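Local coordinates for nisin leader peptide-processing serine protease NisP (Lactococcus lactis subsp. lactis, PDB 4MZD), which is a subtilisin-like serine protease that removes the leader peptide from the nisin precursor, a step in the biosynthesis of this antibiotic, at residues Y77-Q89 with R393-N405. Residues are numbered along the deposited sequence; the frame is centred on the assembly and turned at random.
Sequences YVTNNGESYALYQ and RVLNIVDLLNGKN
Val78 O, in helix 73-79, takes a direct hydrogen bond from Ile397 N, in the first turn of helix 397-402 (2.9 Å, N-H...O 167°), and a second from water 2. That water also accepts from Val398 N, so two amides of the helix start reach one carbonyl, one directly and one through solvent. Asn396 is the N-cap: its OD1 receives Asp399 N at 2.9 Å. With CG anti to the backbone N (chi1 -175°), the Asn396 amide is carried back over the helix start, where OD1 meets that N-H.

Val398 is the apolar centre. Its CG2 lies 3.6 Å from Glu83 OE1, crossing the extended Glu83 chain at about a right angle, and also meets Ser84 CB, while its CG1 touches Leu87 CD1 at 4.0 Å. Farther along, Leu401 divides its methyls, CD1 to Leu87 CB and CD2 to Tyr88 CB; the Tyr88 hydroxyl bonds Asp368 of helix 356-370. Water 4 links Glu83 OE2 to Asn402 ND2. The axes of the weakly bonded helix 83-87 and helix 397-402 approach to 9.3 Å at 25°. Away from the predicted catalytic triad, the arrangement is an N-capped C-terminal helix packed against the N-terminal region of a subtilisin-like fold.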
# COMPACT_ATOMS: atom_id res chain seq x y z
N TYR A 77 8.78 -2.37 -15.52
CA TYR A 77 8.90 -0.92 -15.49
C TYR A 77 9.84 -0.43 -14.38
O TYR A 77 10.69 0.43 -14.60
CB TYR A 77 7.52 -0.29 -15.34
CG TYR A 77 7.50 1.21 -15.52
CD1 TYR A 77 7.22 1.77 -16.75
CD2 TYR A 77 7.77 2.06 -14.45
CE1 TYR A 77 7.20 3.15 -16.92
CE2 TYR A 77 7.76 3.42 -14.61
CZ TYR A 77 7.47 3.97 -15.84
OH TYR A 77 7.47 5.33 -15.99
N VAL A 78 9.70 -0.99 -13.19
CA VAL A 78 10.49 -0.50 -12.05
C VAL A 78 11.85 -1.19 -11.86
O VAL A 78 12.69 -0.69 -11.10
CB VAL A 78 9.70 -0.54 -10.72
CG1 VAL A 78 8.48 0.36 -10.80
CG2 VAL A 78 9.30 -1.96 -10.35
N THR A 79 12.05 -2.32 -12.54
CA THR A 79 13.29 -3.10 -12.41
C THR A 79 14.22 -2.97 -13.62
O THR A 79 15.25 -3.63 -13.66
CB THR A 79 13.00 -4.61 -12.25
OG1 THR A 79 12.35 -5.10 -13.43
CG2 THR A 79 12.16 -4.91 -11.01
N ASN A 80 13.85 -2.14 -14.59
CA ASN A 80 14.54 -2.09 -15.87
C ASN A 80 14.56 -3.47 -16.51
O ASN A 80 15.62 -4.03 -16.81
CB ASN A 80 15.96 -1.55 -15.73
CG ASN A 80 15.99 -0.07 -15.49
OD1 ASN A 80 14.95 0.60 -15.53
ND2 ASN A 80 17.18 0.47 -15.24
N ASN A 81 13.36 -4.02 -16.70
CA ASN A 81 13.20 -5.34 -17.29
C ASN A 81 14.12 -6.38 -16.67
O ASN A 81 14.82 -7.13 -17.36
CB ASN A 81 13.33 -5.31 -18.82
CG ASN A 81 12.64 -6.49 -19.48
OD1 ASN A 81 12.13 -7.37 -18.79
ND2 ASN A 81 12.62 -6.51 -20.81
N GLY A 82 14.10 -6.41 -15.34
CA GLY A 82 14.79 -7.44 -14.59
C GLY A 82 16.19 -7.10 -14.13
O GLY A 82 16.77 -7.86 -13.35
N GLU A 83 16.75 -5.99 -14.59
CA GLU A 83 18.12 -5.65 -14.23
C GLU A 83 18.34 -5.61 -12.72
O GLU A 83 19.37 -6.06 -12.22
CB GLU A 83 18.54 -4.30 -14.82
CG GLU A 83 19.99 -3.95 -14.48
CD GLU A 83 20.42 -2.56 -14.91
OE1 GLU A 83 19.58 -1.82 -15.46
OE2 GLU A 83 21.60 -2.21 -14.67
N SER A 84 17.38 -5.05 -11.98
CA SER A 84 17.61 -4.81 -10.56
C SER A 84 17.84 -6.10 -9.77
O SER A 84 18.56 -6.10 -8.78
CB SER A 84 16.48 -3.99 -9.95
OG SER A 84 15.24 -4.67 -10.06
N TYR A 85 17.21 -7.20 -10.20
CA TYR A 85 17.31 -8.45 -9.46
C TYR A 85 18.75 -8.93 -9.36
O TYR A 85 19.15 -9.47 -8.34
CB TYR A 85 16.46 -9.54 -10.11
CG TYR A 85 15.00 -9.22 -10.15
CD1 TYR A 85 14.34 -8.76 -9.02
CD2 TYR A 85 14.27 -9.38 -11.32
CE1 TYR A 85 12.99 -8.47 -9.05
CE2 TYR A 85 12.93 -9.10 -11.36
CZ TYR A 85 12.29 -8.65 -10.22
OH TYR A 85 10.94 -8.36 -10.28
N ALA A 86 19.52 -8.75 -10.43
CA ALA A 86 20.89 -9.22 -10.47
C ALA A 86 21.82 -8.34 -9.64
O ALA A 86 22.94 -8.75 -9.32
CB ALA A 86 21.39 -9.29 -11.90
N LEU A 87 21.37 -7.15 -9.28
CA LEU A 87 22.21 -6.20 -8.57
C LEU A 87 22.33 -6.47 -7.07
O LEU A 87 23.34 -6.13 -6.46
CB LEU A 87 21.73 -4.76 -8.80
CG LEU A 87 21.79 -4.25 -10.24
CD1 LEU A 87 21.33 -2.81 -10.30
CD2 LEU A 87 23.18 -4.41 -10.82
N TYR A 88 21.29 -7.06 -6.48
CA TYR A 88 21.28 -7.26 -5.03
C TYR A 88 20.33 -8.36 -4.57
O TYR A 88 19.19 -8.43 -5.01
CB TYR A 88 20.94 -5.95 -4.31
CG TYR A 88 21.15 -6.07 -2.83
CD1 TYR A 88 22.43 -6.13 -2.31
CD2 TYR A 88 20.08 -6.18 -1.95
CE1 TYR A 88 22.66 -6.28 -0.97
CE2 TYR A 88 20.29 -6.32 -0.59
CZ TYR A 88 21.58 -6.38 -0.11
OH TYR A 88 21.83 -6.53 1.24
N GLN A 89 20.82 -9.19 -3.65
CA GLN A 89 20.02 -10.23 -3.01
C GLN A 89 19.98 -9.97 -1.51
O GLN A 89 21.03 -9.93 -0.87
CB GLN A 89 20.65 -11.60 -3.28
CG GLN A 89 20.22 -12.68 -2.30
CD GLN A 89 18.76 -13.02 -2.41
OE1 GLN A 89 18.23 -13.16 -3.52
NE2 GLN A 89 18.09 -13.14 -1.27
N ARG A 393 7.92 12.09 -9.45
CA ARG A 393 8.93 11.13 -9.04
C ARG A 393 8.36 9.73 -9.16
O ARG A 393 7.28 9.43 -8.66
CB ARG A 393 9.38 11.38 -7.60
CG ARG A 393 10.35 12.53 -7.43
CD ARG A 393 10.83 12.58 -6.00
NE ARG A 393 9.71 12.66 -5.08
CZ ARG A 393 9.49 13.69 -4.27
NH1 ARG A 393 10.32 14.72 -4.27
NH2 ARG A 393 8.43 13.69 -3.46
N VAL A 394 9.10 8.86 -9.84
CA VAL A 394 8.69 7.48 -9.98
C VAL A 394 9.77 6.54 -9.44
O VAL A 394 10.95 6.87 -9.45
CB VAL A 394 8.35 7.11 -11.43
CG1 VAL A 394 7.19 7.96 -11.94
CG2 VAL A 394 9.58 7.27 -12.32
N LEU A 395 9.33 5.39 -8.96
CA LEU A 395 10.24 4.37 -8.45
C LEU A 395 11.08 3.79 -9.57
O LEU A 395 10.56 3.38 -10.61
CB LEU A 395 9.44 3.24 -7.80
CG LEU A 395 10.28 2.09 -7.24
CD1 LEU A 395 11.10 2.55 -6.04
CD2 LEU A 395 9.38 0.93 -6.87
N ASN A 396 12.39 3.74 -9.35
CA ASN A 396 13.31 3.06 -10.25
C ASN A 396 14.31 2.34 -9.37
O ASN A 396 15.16 2.97 -8.72
CB ASN A 396 14.01 4.04 -11.19
CG ASN A 396 14.88 3.33 -12.20
OD1 ASN A 396 15.88 2.72 -11.85
ND2 ASN A 396 14.50 3.41 -13.47
N ILE A 397 14.20 1.02 -9.31
CA ILE A 397 14.95 0.26 -8.33
C ILE A 397 16.44 0.22 -8.65
O ILE A 397 17.27 0.22 -7.75
CB ILE A 397 14.36 -1.15 -8.14
CG1 ILE A 397 12.89 -1.03 -7.74
CG2 ILE A 397 15.15 -1.92 -7.10
CD1 ILE A 397 12.18 -2.34 -7.52
N VAL A 398 16.78 0.20 -9.94
CA VAL A 398 18.19 0.28 -10.31
C VAL A 398 18.82 1.58 -9.79
O VAL A 398 19.90 1.56 -9.20
CB VAL A 398 18.39 0.11 -11.83
CG1 VAL A 398 19.83 0.41 -12.21
CG2 VAL A 398 17.99 -1.30 -12.25
N ASP A 399 18.13 2.70 -10.00
CA ASP A 399 18.64 3.98 -9.51
C ASP A 399 18.77 3.97 -7.99
O ASP A 399 19.74 4.48 -7.43
CB ASP A 399 17.73 5.14 -9.91
CG ASP A 399 17.82 5.48 -11.39
OD1 ASP A 399 18.74 4.99 -12.07
OD2 ASP A 399 16.96 6.26 -11.85
N LEU A 400 17.79 3.38 -7.33
CA LEU A 400 17.77 3.35 -5.88
C LEU A 400 18.93 2.51 -5.34
O LEU A 400 19.65 2.95 -4.43
CB LEU A 400 16.44 2.80 -5.40
CG LEU A 400 16.16 2.94 -3.91
CD1 LEU A 400 16.22 4.40 -3.50
CD2 LEU A 400 14.80 2.35 -3.60
N LEU A 401 19.12 1.32 -5.90
CA LEU A 401 20.22 0.44 -5.48
C LEU A 401 21.58 1.08 -5.75
O LEU A 401 22.49 0.98 -4.93
CB LEU A 401 20.12 -0.91 -6.19
CG LEU A 401 19.01 -1.85 -5.71
CD1 LEU A 401 18.84 -3.02 -6.68
CD2 LEU A 401 19.27 -2.34 -4.30
N ASN A 402 21.72 1.72 -6.90
CA ASN A 402 22.98 2.37 -7.24
C ASN A 402 23.29 3.58 -6.35
O ASN A 402 24.45 3.87 -6.09
CB ASN A 402 23.01 2.75 -8.72
CG ASN A 402 23.18 1.54 -9.62
OD1 ASN A 402 23.73 0.52 -9.21
ND2 ASN A 402 22.72 1.65 -10.86
N GLY A 403 22.25 4.27 -5.89
CA GLY A 403 22.40 5.34 -4.92
C GLY A 403 23.42 6.41 -5.27
O GLY A 403 24.25 6.79 -4.44
N LYS A 404 23.34 6.93 -6.49
CA LYS A 404 24.26 7.97 -6.94
C LYS A 404 24.26 9.19 -6.02
O LYS A 404 25.31 9.77 -5.74
CB LYS A 404 23.92 8.40 -8.37
CG LYS A 404 24.61 9.69 -8.80
CD LYS A 404 24.19 10.10 -10.20
CE LYS A 404 24.80 11.44 -10.59
NZ LYS A 404 26.28 11.43 -10.42
N ASN A 405 23.08 9.59 -5.56
CA ASN A 405 22.97 10.70 -4.63
C ASN A 405 22.92 10.21 -3.19
O ASN A 405 21.95 9.58 -2.78
CB ASN A 405 21.74 11.55 -4.94
CG ASN A 405 21.84 12.26 -6.28
OD1 ASN A 405 22.91 12.72 -6.68
ND2 ASN A 405 20.71 12.33 -6.99
O HOH W 1 11.27 3.28 -13.33
O HOH W 2 15.19 0.02 -12.37
O HOH W 3 17.86 3.15 -14.39
O HOH W 4 23.12 -0.53 -13.02